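Local coordinates for protein biliverdin reductase (Synechocystis sp., PDB 5B3T) that probably reduces biliverdin to bilirubin with a nicotinamide cofactor, as a Gfo/Idh/MocA-family enzyme with a Rossmann-fold domain, at residues A156-I161 with V183-R188. Numbering follows the deposited sequence.
Sequences ARYSTI and VAALSR
The phenol ring of Y158 meets the helix that begins at V183 with an edge: the backbone oxygen of A185 lies in the plane of the ring, 3.5 Å from CE2, while CB of R188 comes up obliquely to the same carbon at 3.7 Å. F251, from the neighbouring strand 248-255, stacks on the ring. CE2 is thus the hub of the contact, since CB of A185 also packs 3.7 Å from CE2 of Y158. The CB bond of Y158 already points toward the helix, and CG anti to the backbone N (chi1 172°) sets the ring where CE2 meets A185 and R188. Further out, CG of R188 sits 3.8 Å from OH of Y158, a methylene carbon against the hydroxyl oxygen and no hydrogen bond. The arginine chain then bends at chi2 and chi3, its guanidinium plane turned 64° from the ring, and NH1 bonds to the backbone oxygen of H132. Replacing Y158 with an alanine would probably open a gap against A185 and leave the aliphatic part of R188 without the ring beside it. This is a worked example of a helix packing on a sheet: helix 183-189 meets strand 153-163 through this ring, while A185 also touches V236 of strand 233-241. The side chain of R188 is about 7 Å from that of Y105, which binds NADP(+), a cofactor absent from this model. With no hydrogen bond or ion pair between the segments, the buried contact rests on van der Waals packing, helped perhaps by the weakly positive ring edge facing a carbonyl oxygen.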
loop_
_atom_site.group_PDB
_atom_site.type_symbol
_atom_site.label_atom_id
_atom_site.label_comp_id
_atom_site.label_asym_id
_atom_site.label_seq_id
_atom_site.Cartn_x
_atom_site.Cartn_y
_atom_site.Cartn_z
ATOM N N ALA A 156 13.681 -15.569 4.150
ATOM C CA ALA A 156 12.375 -15.254 3.596
ATOM C C ALA A 156 12.541 -14.794 2.157
ATOM O O ALA A 156 13.545 -14.171 1.801
ATOM C CB ALA A 156 11.650 -14.174 4.406
ATOM N N ARG A 157 11.545 -15.106 1.332
ATOM C CA ARG A 157 11.559 -14.699 -0.066
ATOM C C ARG A 157 10.165 -14.246 -0.466
ATOM O O ARG A 157 9.194 -14.993 -0.314
ATOM C CB ARG A 157 12.031 -15.835 -0.982
ATOM C CG ARG A 157 12.148 -15.423 -2.440
ATOM C CD ARG A 157 12.900 -16.457 -3.257
ATOM N NE ARG A 157 13.523 -15.850 -4.429
ATOM C CZ ARG A 157 12.929 -15.747 -5.611
ATOM N NH1 ARG A 157 11.702 -16.221 -5.771
ATOM N NH2 ARG A 157 13.557 -15.178 -6.629
ATOM N N TYR A 158 10.080 -13.019 -0.973
ATOM C CA TYR A 158 8.829 -12.411 -1.416
ATOM C C TYR A 158 9.031 -11.973 -2.859
ATOM O O TYR A 158 9.765 -11.014 -3.124
ATOM C CB TYR A 158 8.449 -11.237 -0.506
ATOM C CG TYR A 158 7.270 -10.403 -0.957
ATOM C CD1 TYR A 158 6.179 -10.976 -1.599
ATOM C CD2 TYR A 158 7.238 -9.036 -0.709
ATOM C CE1 TYR A 158 5.101 -10.204 -2.002
ATOM C CE2 TYR A 158 6.166 -8.259 -1.104
ATOM C CZ TYR A 158 5.101 -8.846 -1.749
ATOM O OH TYR A 158 4.036 -8.069 -2.142
ATOM N N SER A 159 8.399 -12.680 -3.792
ATOM C CA SER A 159 8.616 -12.454 -5.215
ATOM C C SER A 159 7.282 -12.254 -5.916
ATOM O O SER A 159 6.372 -13.079 -5.780
ATOM C CB SER A 159 9.374 -13.623 -5.851
ATOM O OG SER A 159 9.552 -13.410 -7.240
ATOM N N THR A 160 7.175 -11.161 -6.667
ATOM C CA THR A 160 6.007 -10.856 -7.484
ATOM C C THR A 160 6.488 -10.641 -8.912
ATOM O O THR A 160 7.162 -9.647 -9.200
ATOM C CB THR A 160 5.273 -9.619 -6.965
ATOM O OG1 THR A 160 5.049 -9.752 -5.556
ATOM C CG2 THR A 160 3.934 -9.466 -7.664
ATOM N N ILE A 161 6.157 -11.572 -9.802
ATOM C CA ILE A 161 6.495 -11.464 -11.217
ATOM C C ILE A 161 5.202 -11.552 -12.014
ATOM O O ILE A 161 4.447 -12.522 -11.876
ATOM C CB ILE A 161 7.493 -12.544 -11.659
ATOM C CG1 ILE A 161 8.866 -12.276 -11.037
ATOM C CG2 ILE A 161 7.593 -12.580 -13.176
ATOM C CD1 ILE A 161 9.917 -13.300 -11.397
ATOM N N VAL A 183 8.568 -0.036 -3.992
ATOM C CA VAL A 183 7.967 0.676 -2.864
ATOM C C VAL A 183 6.936 -0.199 -2.158
ATOM O O VAL A 183 6.954 -0.342 -0.929
ATOM C CB VAL A 183 7.350 2.004 -3.338
ATOM C CG1 VAL A 183 6.384 2.543 -2.291
ATOM C CG2 VAL A 183 8.446 3.019 -3.626
ATOM N N ALA A 184 6.027 -0.805 -2.925
ATOM C CA ALA A 184 4.958 -1.588 -2.313
ATOM C C ALA A 184 5.490 -2.878 -1.699
ATOM O O ALA A 184 5.090 -3.255 -0.592
ATOM C CB ALA A 184 3.872 -1.892 -3.345
ATOM N N ALA A 185 6.393 -3.567 -2.401
ATOM C CA ALA A 185 6.926 -4.820 -1.881
ATOM C C ALA A 185 7.727 -4.593 -0.606
ATOM O O ALA A 185 7.629 -5.377 0.346
ATOM C CB ALA A 185 7.785 -5.506 -2.944
ATOM N N LEU A 186 8.522 -3.521 -0.564
ATOM C CA LEU A 186 9.315 -3.236 0.627
ATOM C C LEU A 186 8.437 -2.842 1.805
ATOM O O LEU A 186 8.822 -3.054 2.960
ATOM C CB LEU A 186 10.332 -2.138 0.331
ATOM C CG LEU A 186 11.434 -2.536 -0.647
ATOM C CD1 LEU A 186 12.256 -1.321 -1.018
ATOM C CD2 LEU A 186 12.308 -3.638 -0.068
ATOM N N SER A 187 7.266 -2.260 1.537
ATOM C CA SER A 187 6.317 -1.995 2.612
ATOM C C SER A 187 5.851 -3.294 3.255
ATOM O O SER A 187 5.743 -3.383 4.483
ATOM C CB SER A 187 5.126 -1.200 2.079
ATOM O OG SER A 187 4.117 -1.067 3.067
ATOM N N ARG A 188 5.588 -4.316 2.439
ATOM C CA ARG A 188 5.151 -5.604 2.971
ATOM C C ARG A 188 6.222 -6.229 3.854
ATOM O O ARG A 188 5.931 -6.718 4.953
ATOM C CB ARG A 188 4.785 -6.546 1.822
ATOM C CG ARG A 188 3.530 -6.149 1.058
ATOM C CD ARG A 188 2.300 -6.880 1.588
ATOM N NE ARG A 188 2.072 -6.634 3.010
ATOM C CZ ARG A 188 1.160 -5.789 3.481
ATOM N NH1 ARG A 188 0.378 -5.124 2.642
ATOM N NH2 ARG A 188 1.019 -5.619 4.789
#